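Local coordinates for protein beta-glucosidase (PDB 6JXG) that probably hydrolyses terminal, non-reducing beta-D-glucosyl residues with release of beta-D-glucose, as a secreted family 3 glycoside hydrolase of cellulose degradation, at residues I114-E119 with G159-T164; R122-F127 with A438-G443; F582-L587 with D703-G708. All blocks are in the same frame, centred on the assembly; numbering follows the deposited sequence.

In the fold
Contacts 1 and 2 lie together in the buried middle of the protein, their centres 9 Å apart, and they touch: E163 OE1 probably accepts from G443 N at 2.6 Å, and N123 ND2 from the second contact probably donates to I117 O at 2.8 Å. Contact 1 joins two loops of the N-terminal, TIM-barrel-like domain. Contact 2 binds that domain to the C-terminal one, at the kind of domain boundary where family 3 enzymes usually carry their active site. Contact 3, in the fibronectin type III-like region, is remote from both: its centre is about 34 Å from each, with nearest atoms about 20 Å from contact 1 and about 19 Å from contact 2.

Contact 1: residues I114-E119 with G159-T164; sequences IGKIPE and GNEQET
The carboxylate of E161 is held through its syn lone pairs by the backbone N-H groups of I114 and G115, and from above its plane by that of K116. I114 N donates to OE2 of E161 at 2.9 Å and G115 N to OE1 of E161 at 3.1 Å, each oxygen accepting through its syn lone pair. K116 N reaches the same OE1 of E161 at 3.2 Å from 35° out of the carboxylate plane. Three successive N-H groups turned onto one anion form a nest, made possible by the positive phi of G115 after the ordinary turn conformation of I114. The two loops follow strands 105-106 and 151-157, neighbours in the TIM-barrel-like N-terminal domain of family 3 glycosidases. E161 arrives by a bend at CG (chi2 -73°) that turns its carboxylate into the nest.

A water completes the grip: it accepts from I117 N and donates to both the carbonyl O and OE1 of E161, the latter at 2.8 Å. OE1 thus receives three bonds, and the gathered N-H groups would be expected to stabilise its negative charge. With an alanine in place of E161, the N-H groups of I114, G115 and K116 would probably lose their common acceptor and the 114-116 turn its tie to the neighbouring loop. The ammonium of K116 leads away to D549 and E553.

CG1 of I114 lies obliquely against the carboxylate, while Y182 of helix 175-182 also packs on E161. Further along, CD1 of I117 rests 3.7 Å from the carbonyl O of E161 and 3.8 Å from OE1 of Q162. The Q162 amide, also bonded to the carbonyl of V545, is held by a nearly straight bond from NE2 to T164 O, 3.0 Å long at 176°.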
loop_
_atom_site.group_PDB
_atom_site.type_symbol
_atom_site.label_atom_id
_atom_site.label_comp_id
_atom_site.label_asym_id
_atom_site.label_seq_id
_atom_site.Cartn_x
_atom_site.Cartn_y
_atom_site.Cartn_z
ATOM N N ILE A 114 5.331 -2.112 -5.787
ATOM C CA ILE A 114 5.729 -0.969 -4.961
ATOM C C ILE A 114 5.333 0.329 -5.678
ATOM O O ILE A 114 5.099 1.358 -5.030
ATOM C CB ILE A 114 7.234 -0.950 -4.587
ATOM C CG1 ILE A 114 8.138 -0.670 -5.794
ATOM C CG2 ILE A 114 7.687 -2.238 -3.863
ATOM C CD1 ILE A 114 9.642 -0.538 -5.393
ATOM N N GLY A 115 5.244 0.291 -7.025
ATOM C CA GLY A 115 4.897 1.446 -7.819
ATOM C C GLY A 115 6.086 2.167 -8.478
ATOM O O GLY A 115 6.050 3.357 -8.588
ATOM N N LYS A 116 7.088 1.400 -8.940
ATOM C CA LYS A 116 8.250 1.902 -9.663
ATOM C C LYS A 116 7.859 2.661 -10.946
ATOM O O LYS A 116 8.616 3.573 -11.383
ATOM C CB LYS A 116 9.220 0.752 -10.025
ATOM C CG LYS A 116 9.619 0.727 -11.516
ATOM C CD LYS A 116 9.830 -0.632 -11.943
ATOM C CE LYS A 116 9.472 -1.062 -13.312
ATOM N NZ LYS A 116 10.466 -0.859 -14.360
ATOM N N ILE A 117 6.712 2.296 -11.514
ATOM C CA ILE A 117 6.150 2.953 -12.729
ATOM C C ILE A 117 4.975 3.796 -12.315
ATOM O O ILE A 117 3.926 3.269 -11.889
ATOM C CB ILE A 117 5.720 1.946 -13.827
ATOM C CG1 ILE A 117 6.892 1.061 -14.233
ATOM C CG2 ILE A 117 5.057 2.671 -14.988
ATOM C CD1 ILE A 117 6.506 -0.160 -15.004
ATOM N N PRO A 118 5.119 5.123 -12.420
ATOM C CA PRO A 118 4.081 5.990 -11.813
ATOM C C PRO A 118 2.655 5.804 -12.401
ATOM O O PRO A 118 1.637 6.039 -11.694
ATOM C CB PRO A 118 4.627 7.392 -12.033
ATOM C CG PRO A 118 5.614 7.250 -13.135
ATOM C CD PRO A 118 6.187 5.877 -13.099
ATOM N N GLU A 119 2.593 5.366 -13.650
ATOM C CA GLU A 119 1.343 5.128 -14.329
ATOM C C GLU A 119 0.667 3.816 -13.928
ATOM O O GLU A 119 -0.496 3.584 -14.269
ATOM C CB GLU A 119 1.535 5.027 -15.861
ATOM C CG GLU A 119 2.003 6.335 -16.502
ATOM C CD GLU A 119 3.526 6.523 -16.516
ATOM O OE1 GLU A 119 4.274 5.739 -15.881
ATOM O OE2 GLU A 119 3.987 7.553 -17.167
ATOM N N GLY A 159 7.415 -8.563 -8.767
ATOM C CA GLY A 159 7.665 -7.929 -10.064
ATOM C C GLY A 159 6.450 -7.646 -10.907
ATOM O O GLY A 159 6.587 -7.431 -12.112
ATOM N N ASN A 160 5.248 -7.609 -10.304
ATOM C CA ASN A 160 4.005 -7.240 -11.050
ATOM C C ASN A 160 3.825 -5.735 -10.942
ATOM O O ASN A 160 2.976 -5.220 -10.231
ATOM C CB ASN A 160 2.862 -8.026 -10.466
ATOM C CG ASN A 160 1.523 -7.712 -11.069
ATOM O OD1 ASN A 160 1.418 -7.267 -12.245
ATOM N ND2 ASN A 160 0.495 -7.980 -10.304
ATOM N N GLU A 161 4.712 -5.024 -11.622
ATOM C CA GLU A 161 4.816 -3.562 -11.517
ATOM C C GLU A 161 3.964 -2.847 -12.577
ATOM O O GLU A 161 4.014 -1.639 -12.649
ATOM C CB GLU A 161 6.289 -3.141 -11.519
ATOM C CG GLU A 161 7.046 -3.654 -10.280
ATOM C CD GLU A 161 6.648 -2.891 -9.001
ATOM O OE1 GLU A 161 6.231 -1.691 -9.160
ATOM O OE2 GLU A 161 6.771 -3.497 -7.858
ATOM N N GLN A 162 3.289 -3.603 -13.446
ATOM C CA GLN A 162 2.291 -3.018 -14.378
ATOM C C GLN A 162 1.178 -3.998 -14.669
ATOM O O GLN A 162 1.374 -5.210 -14.636
ATOM C CB GLN A 162 2.928 -2.545 -15.693
ATOM C CG GLN A 162 3.568 -3.707 -16.497
ATOM C CD GLN A 162 4.203 -3.188 -17.786
ATOM O OE1 GLN A 162 5.076 -2.303 -17.740
ATOM N NE2 GLN A 162 3.699 -3.647 -18.915
ATOM N N GLU A 163 0.002 -3.458 -15.012
ATOM C CA GLU A 163 -1.163 -4.268 -15.335
ATOM C C GLU A 163 -1.171 -4.724 -16.809
ATOM O O GLU A 163 -1.649 -5.809 -17.143
ATOM C CB GLU A 163 -2.445 -3.490 -15.060
ATOM C CG GLU A 163 -2.628 -3.273 -13.568
ATOM C CD GLU A 163 -2.635 -4.597 -12.856
ATOM O OE1 GLU A 163 -3.670 -5.320 -12.917
ATOM O OE2 GLU A 163 -1.569 -4.961 -12.274
ATOM N N THR A 164 -0.602 -3.885 -17.665
ATOM C CA THR A 164 -0.448 -4.207 -19.073
ATOM C C THR A 164 0.343 -5.512 -19.279
ATOM O O THR A 164 1.528 -5.678 -18.850
ATOM C CB THR A 164 0.194 -3.037 -19.829
ATOM O OG1 THR A 164 -0.617 -1.850 -19.694
ATOM C CG2 THR A 164 0.312 -3.382 -21.365
HETATM O O HOH W 1 4.930 0.070 -10.848
#

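Contact 2: residues R122-F127 with A438-G443; sequences RNWEGF and ADSGEG
R122, E125 and E442 form a salt-bridge network. The R122 and E442 side chains run side by side, and the E442 carboxylate stacks on one face of the R122 guanidinium, the planes only 5° apart. R122 NH2 and E442 OE2 are 3.6 Å apart, a salt bridge of charges alone, since no N-H points at that oxygen. NE and NH2 of R122 instead turn to E125: both donate in the guanidinium plane to its OE2, at 2.8 and 3.0 Å. A bend at CD (chi3 79°) sets the guanidinium for both partners. E442 keeps further partners in S385 and R166, and a water accepts from R122 NH1 at 2.8 Å.

The W124 indole packs along S440 and G441. CD1 of W124 lies 3.7 Å from OG of S440, and CA of G441 comes to the ring edge near its plane. CG of E125 lies over one indole face, toward its rim, so the E125 chain spans tryptophan and arginine. OG of S440 bonds to G121 O.

The contact joins the N-terminal domain, through the 3-10 turn 123-125 in the loop leading to helix 131-147, to the loop leaving strand 431-438 of the C-terminal domain's sheet; F127 then packs on helix 131-147.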
loop_
_atom_site.group_PDB
_atom_site.type_symbol
_atom_site.label_atom_id
_atom_site.label_comp_id
_atom_site.label_asym_id
_atom_site.label_seq_id
_atom_site.Cartn_x
_atom_site.Cartn_y
_atom_site.Cartn_z
ATOM N N ARG A 122 -2.268 -0.320 -10.190
ATOM C CA ARG A 122 -2.617 -0.779 -8.838
ATOM C C ARG A 122 -1.754 -0.173 -7.729
ATOM O O ARG A 122 -1.821 -0.588 -6.563
ATOM C CB ARG A 122 -2.520 -2.283 -8.795
ATOM C CG ARG A 122 -3.535 -2.950 -9.706
ATOM C CD ARG A 122 -3.369 -4.465 -9.616
ATOM N NE ARG A 122 -4.026 -4.937 -8.360
ATOM C CZ ARG A 122 -4.200 -6.217 -8.027
ATOM N NH1 ARG A 122 -3.720 -7.177 -8.801
ATOM N NH2 ARG A 122 -4.837 -6.529 -6.907
ATOM N N ASN A 123 -0.990 0.837 -8.056
ATOM C CA ASN A 123 0.003 1.348 -7.085
ATOM C C ASN A 123 -0.622 1.942 -5.831
ATOM O O ASN A 123 -0.112 1.797 -4.760
ATOM C CB ASN A 123 0.953 2.373 -7.745
ATOM C CG ASN A 123 1.777 1.784 -8.851
ATOM O OD1 ASN A 123 1.885 0.590 -8.978
ATOM N ND2 ASN A 123 2.444 2.650 -9.614
ATOM N N TRP A 124 -1.761 2.550 -5.997
ATOM C CA TRP A 124 -2.638 2.995 -4.888
ATOM C C TRP A 124 -3.023 1.967 -3.833
ATOM O O TRP A 124 -3.238 2.334 -2.638
ATOM C CB TRP A 124 -3.913 3.672 -5.433
ATOM C CG TRP A 124 -4.747 2.812 -6.265
ATOM C CD1 TRP A 124 -4.613 2.584 -7.592
ATOM C CD2 TRP A 124 -5.769 1.914 -5.789
ATOM N NE1 TRP A 124 -5.584 1.670 -8.007
ATOM C CE2 TRP A 124 -6.286 1.237 -6.904
ATOM C CE3 TRP A 124 -6.332 1.668 -4.531
ATOM C CZ2 TRP A 124 -7.364 0.304 -6.807
ATOM C CZ3 TRP A 124 -7.403 0.709 -4.412
ATOM C CH2 TRP A 124 -7.905 0.056 -5.546
ATOM N N GLU A 125 -3.017 0.688 -4.207
ATOM C CA GLU A 125 -3.275 -0.355 -3.234
ATOM C C GLU A 125 -2.105 -0.592 -2.281
ATOM O O GLU A 125 -2.285 -1.137 -1.157
ATOM C CB GLU A 125 -3.526 -1.704 -3.936
ATOM C CG GLU A 125 -4.670 -1.782 -4.934
ATOM C CD GLU A 125 -5.202 -3.185 -5.132
ATOM O OE1 GLU A 125 -5.575 -3.868 -4.124
ATOM O OE2 GLU A 125 -5.307 -3.626 -6.303
ATOM N N GLY A 126 -0.917 -0.197 -2.738
ATOM C CA GLY A 126 0.327 -0.430 -2.052
ATOM C C GLY A 126 0.787 0.695 -1.129
ATOM O O GLY A 126 0.014 1.527 -0.727
ATOM N N PHE A 127 2.093 0.648 -0.792
ATOM C CA PHE A 127 2.680 1.409 0.287
ATOM C C PHE A 127 3.943 2.171 -0.138
ATOM O O PHE A 127 4.886 2.368 0.650
ATOM C CB PHE A 127 3.025 0.482 1.469
ATOM C CG PHE A 127 1.829 -0.010 2.239
ATOM C CD1 PHE A 127 0.753 0.864 2.597
ATOM C CD2 PHE A 127 1.841 -1.299 2.752
ATOM C CE1 PHE A 127 -0.286 0.404 3.390
ATOM C CE2 PHE A 127 0.773 -1.754 3.545
ATOM C CZ PHE A 127 -0.259 -0.931 3.849
ATOM N N ALA A 438 -7.547 11.718 -10.723
ATOM C CA ALA A 438 -6.966 10.780 -11.637
ATOM C C ALA A 438 -7.148 9.367 -11.070
ATOM O O ALA A 438 -6.951 9.174 -9.888
ATOM C CB ALA A 438 -5.497 11.074 -11.915
ATOM N N ASP A 439 -7.532 8.406 -11.917
ATOM C CA ASP A 439 -7.912 7.099 -11.456
ATOM C C ASP A 439 -7.176 6.011 -12.197
ATOM O O ASP A 439 -6.556 6.234 -13.224
ATOM C CB ASP A 439 -9.465 6.958 -11.591
ATOM C CG ASP A 439 -10.079 5.878 -10.756
ATOM O OD1 ASP A 439 -9.387 5.278 -9.879
ATOM O OD2 ASP A 439 -11.336 5.644 -10.991
ATOM N N SER A 440 -7.245 4.804 -11.647
ATOM C CA SER A 440 -6.655 3.641 -12.301
ATOM C C SER A 440 -7.096 2.424 -11.485
ATOM O O SER A 440 -7.716 2.538 -10.431
ATOM C CB SER A 440 -5.105 3.765 -12.377
ATOM O OG SER A 440 -4.428 3.621 -11.123
ATOM N N GLY A 441 -6.688 1.273 -11.954
ATOM C CA GLY A 441 -7.083 0.023 -11.340
ATOM C C GLY A 441 -6.454 -1.201 -11.934
ATOM O O GLY A 441 -5.512 -1.144 -12.743
ATOM N N GLU A 442 -6.963 -2.337 -11.471
ATOM C CA GLU A 442 -6.514 -3.606 -11.898
ATOM C C GLU A 442 -6.827 -3.860 -13.388
ATOM O O GLU A 442 -7.839 -3.415 -13.930
ATOM C CB GLU A 442 -7.159 -4.697 -10.995
ATOM C CG GLU A 442 -6.585 -6.069 -11.238
ATOM C CD GLU A 442 -7.077 -7.118 -10.234
ATOM O OE1 GLU A 442 -6.756 -8.311 -10.446
ATOM O OE2 GLU A 442 -7.600 -6.723 -9.181
ATOM N N GLY A 443 -5.930 -4.544 -14.027
ATOM C CA GLY A 443 -6.026 -4.719 -15.480
ATOM C C GLY A 443 -7.024 -5.747 -16.020
ATOM O O GLY A 443 -6.721 -6.379 -17.009
HETATM O O HOH W 2 -4.715 -9.822 -8.542
#

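Contact 3: residues F582-L587 with D703-G708; sequences FQYSQL and DIRLQG
R705 sends its chain across Y584 through a bend at CG (chi2 -75°), which carries the guanidinium past the ring toward the backbone of F582. CG of L587 stands roughly anti to the backbone nitrogen (chi1 -151°), on the side from which its CD1 reaches the chain at Q707.

The aliphatic part of R705 does the touching at the ring: CG sits over one face of Y584, offset toward the rim and 4.2 Å from the ring centroid, a CH-pi contact. The guanidinium is turned well away from parallel to the ring, and its edge carries several partners. NH1 of R705 donates in plane to F582 O at 2.9 Å. A water accepts from that NH1 and from Y584 N, tying the arginine to a second point on the same strand. NE and NH2 of R705 grip D703 side-on, one to each carboxylate oxygen, with NE to OD1 at 2.8 Å; this salt bridge holds the guanidinium against rotation.

Strands 582-591 and 704-711 are outermost strands of the two facing sheets of the fibronectin type III-like sandwich. Segments 582-587 and 704-708 run almost parallel, 7° apart, their axes 6.6 Å from each other at closest approach. R705 and L706 together face V697 in a classic beta bulge, and both side chains turn toward 582-587.

L706 packs beside Y584: its CD1 comes to the ring's edge, 3.8 Å from CB of Y584. L587 and L706 lie alongside each other, pointing opposite ways, with CB of L706 4.1 Å from CG of L587. CD1 of L587 ends 3.5 Å from Q707 O. The hydroxyl of Y584 bonds to E630 on strand 628-637.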
loop_
_atom_site.group_PDB
_atom_site.type_symbol
_atom_site.label_atom_id
_atom_site.label_comp_id
_atom_site.label_asym_id
_atom_site.label_seq_id
_atom_site.Cartn_x
_atom_site.Cartn_y
_atom_site.Cartn_z
ATOM N N PHE A 582 8.366 24.372 11.085
ATOM C CA PHE A 582 9.159 23.643 12.033
ATOM C C PHE A 582 10.658 23.912 11.818
ATOM O O PHE A 582 11.142 24.131 10.697
ATOM C CB PHE A 582 8.881 22.159 11.829
ATOM C CG PHE A 582 7.471 21.805 12.026
ATOM C CD1 PHE A 582 6.999 21.492 13.285
ATOM C CD2 PHE A 582 6.605 21.760 10.954
ATOM C CE1 PHE A 582 5.648 21.149 13.468
ATOM C CE2 PHE A 582 5.276 21.441 11.124
ATOM C CZ PHE A 582 4.806 21.124 12.381
ATOM N N GLN A 583 11.373 23.907 12.925
ATOM C CA GLN A 583 12.814 24.064 12.939
ATOM C C GLN A 583 13.474 22.873 13.587
ATOM O O GLN A 583 12.939 22.312 14.525
ATOM C CB GLN A 583 13.211 25.326 13.671
ATOM C CG GLN A 583 12.851 26.567 12.859
ATOM C CD GLN A 583 12.948 27.820 13.695
ATOM O OE1 GLN A 583 13.132 27.755 14.909
ATOM N NE2 GLN A 583 12.776 28.964 13.057
ATOM N N TYR A 584 14.617 22.478 13.057
ATOM C CA TYR A 584 15.246 21.250 13.495
ATOM C C TYR A 584 16.607 21.593 14.103
ATOM O O TYR A 584 17.293 22.456 13.581
ATOM C CB TYR A 584 15.498 20.386 12.300
ATOM C CG TYR A 584 14.339 19.670 11.679
ATOM C CD1 TYR A 584 14.354 18.271 11.556
ATOM C CD2 TYR A 584 13.303 20.374 11.097
ATOM C CE1 TYR A 584 13.342 17.588 10.899
ATOM C CE2 TYR A 584 12.243 19.687 10.518
ATOM C CZ TYR A 584 12.295 18.312 10.391
ATOM O OH TYR A 584 11.251 17.632 9.850
ATOM N N SER A 585 17.004 20.922 15.156
ATOM C CA SER A 585 18.316 21.108 15.711
ATOM C C SER A 585 18.736 19.869 16.503
ATOM O O SER A 585 18.012 18.873 16.581
ATOM C CB SER A 585 18.349 22.338 16.606
ATOM O OG SER A 585 17.487 22.167 17.692
ATOM N N GLN A 586 19.908 19.971 17.111
ATOM C CA GLN A 586 20.387 18.983 18.078
ATOM C C GLN A 586 20.448 17.547 17.558
ATOM O O GLN A 586 19.847 16.638 18.114
ATOM C CB GLN A 586 19.550 19.103 19.350
ATOM C CG GLN A 586 19.861 20.410 20.089
ATOM C CD GLN A 586 19.292 20.454 21.490
ATOM O OE1 GLN A 586 19.373 19.459 22.248
ATOM N NE2 GLN A 586 18.722 21.591 21.858
ATOM N N LEU A 587 21.171 17.319 16.476
ATOM C CA LEU A 587 21.246 15.980 15.956
ATOM C C LEU A 587 22.129 15.164 16.877
ATOM O O LEU A 587 23.170 15.628 17.257
ATOM C CB LEU A 587 21.960 16.033 14.647
ATOM C CG LEU A 587 21.778 15.106 13.485
ATOM C CD1 LEU A 587 23.078 14.781 12.846
ATOM C CD2 LEU A 587 20.933 13.906 13.646
ATOM N N ASP A 703 14.546 18.690 1.640
ATOM C CA ASP A 703 14.622 19.734 2.687
ATOM C C ASP A 703 15.388 19.220 3.937
ATOM O O ASP A 703 14.823 18.872 4.999
ATOM C CB ASP A 703 13.232 20.217 2.980
ATOM C CG ASP A 703 13.176 21.389 3.903
ATOM O OD1 ASP A 703 14.247 21.951 4.191
ATOM O OD2 ASP A 703 12.077 21.795 4.354
ATOM N N ILE A 704 16.682 19.059 3.718
ATOM C CA ILE A 704 17.563 18.508 4.681
ATOM C C ILE A 704 18.060 19.639 5.578
ATOM O O ILE A 704 18.643 20.647 5.114
ATOM C CB ILE A 704 18.742 17.801 4.018
ATOM C CG1 ILE A 704 18.261 16.599 3.160
ATOM C CG2 ILE A 704 19.694 17.326 5.102
ATOM C CD1 ILE A 704 17.456 15.555 3.922
ATOM N N ARG A 705 17.839 19.456 6.868
ATOM C CA ARG A 705 18.110 20.474 7.814
ATOM C C ARG A 705 19.339 20.150 8.661
ATOM O O ARG A 705 19.912 21.063 9.199
ATOM C CB ARG A 705 16.940 20.647 8.761
ATOM C CG ARG A 705 15.638 20.895 8.031
ATOM C CD ARG A 705 15.544 22.303 7.462
ATOM N NE ARG A 705 14.188 22.467 6.944
ATOM C CZ ARG A 705 13.131 22.850 7.654
ATOM N NH1 ARG A 705 13.230 23.279 8.909
ATOM N NH2 ARG A 705 11.954 22.902 7.070
ATOM N N LEU A 706 19.652 18.883 8.850
ATOM C CA LEU A 706 20.757 18.500 9.730
ATOM C C LEU A 706 21.572 17.447 9.041
ATOM O O LEU A 706 21.079 16.618 8.245
ATOM C CB LEU A 706 20.253 18.016 11.088
ATOM C CG LEU A 706 19.259 18.885 11.835
ATOM C CD1 LEU A 706 18.507 18.053 12.849
ATOM C CD2 LEU A 706 19.994 20.068 12.461
ATOM N N GLN A 707 22.847 17.449 9.351
ATOM C CA GLN A 707 23.713 16.461 8.759
ATOM C C GLN A 707 24.680 15.945 9.804
ATOM O O GLN A 707 25.132 16.678 10.693
ATOM C CB GLN A 707 24.443 17.101 7.581
ATOM C CG GLN A 707 25.455 16.229 6.855
ATOM C CD GLN A 707 26.859 16.208 7.463
ATOM O OE1 GLN A 707 27.392 17.198 7.948
ATOM N NE2 GLN A 707 27.455 15.047 7.457
ATOM N N GLY A 708 24.987 14.668 9.716
ATOM C CA GLY A 708 25.945 14.083 10.628
ATOM C C GLY A 708 26.492 12.838 10.016
ATOM O O GLY A 708 26.248 12.554 8.880
HETATM O O HOH W 3 8.809 23.948 8.087
HETATM O O HOH W 4 15.489 23.914 10.731
#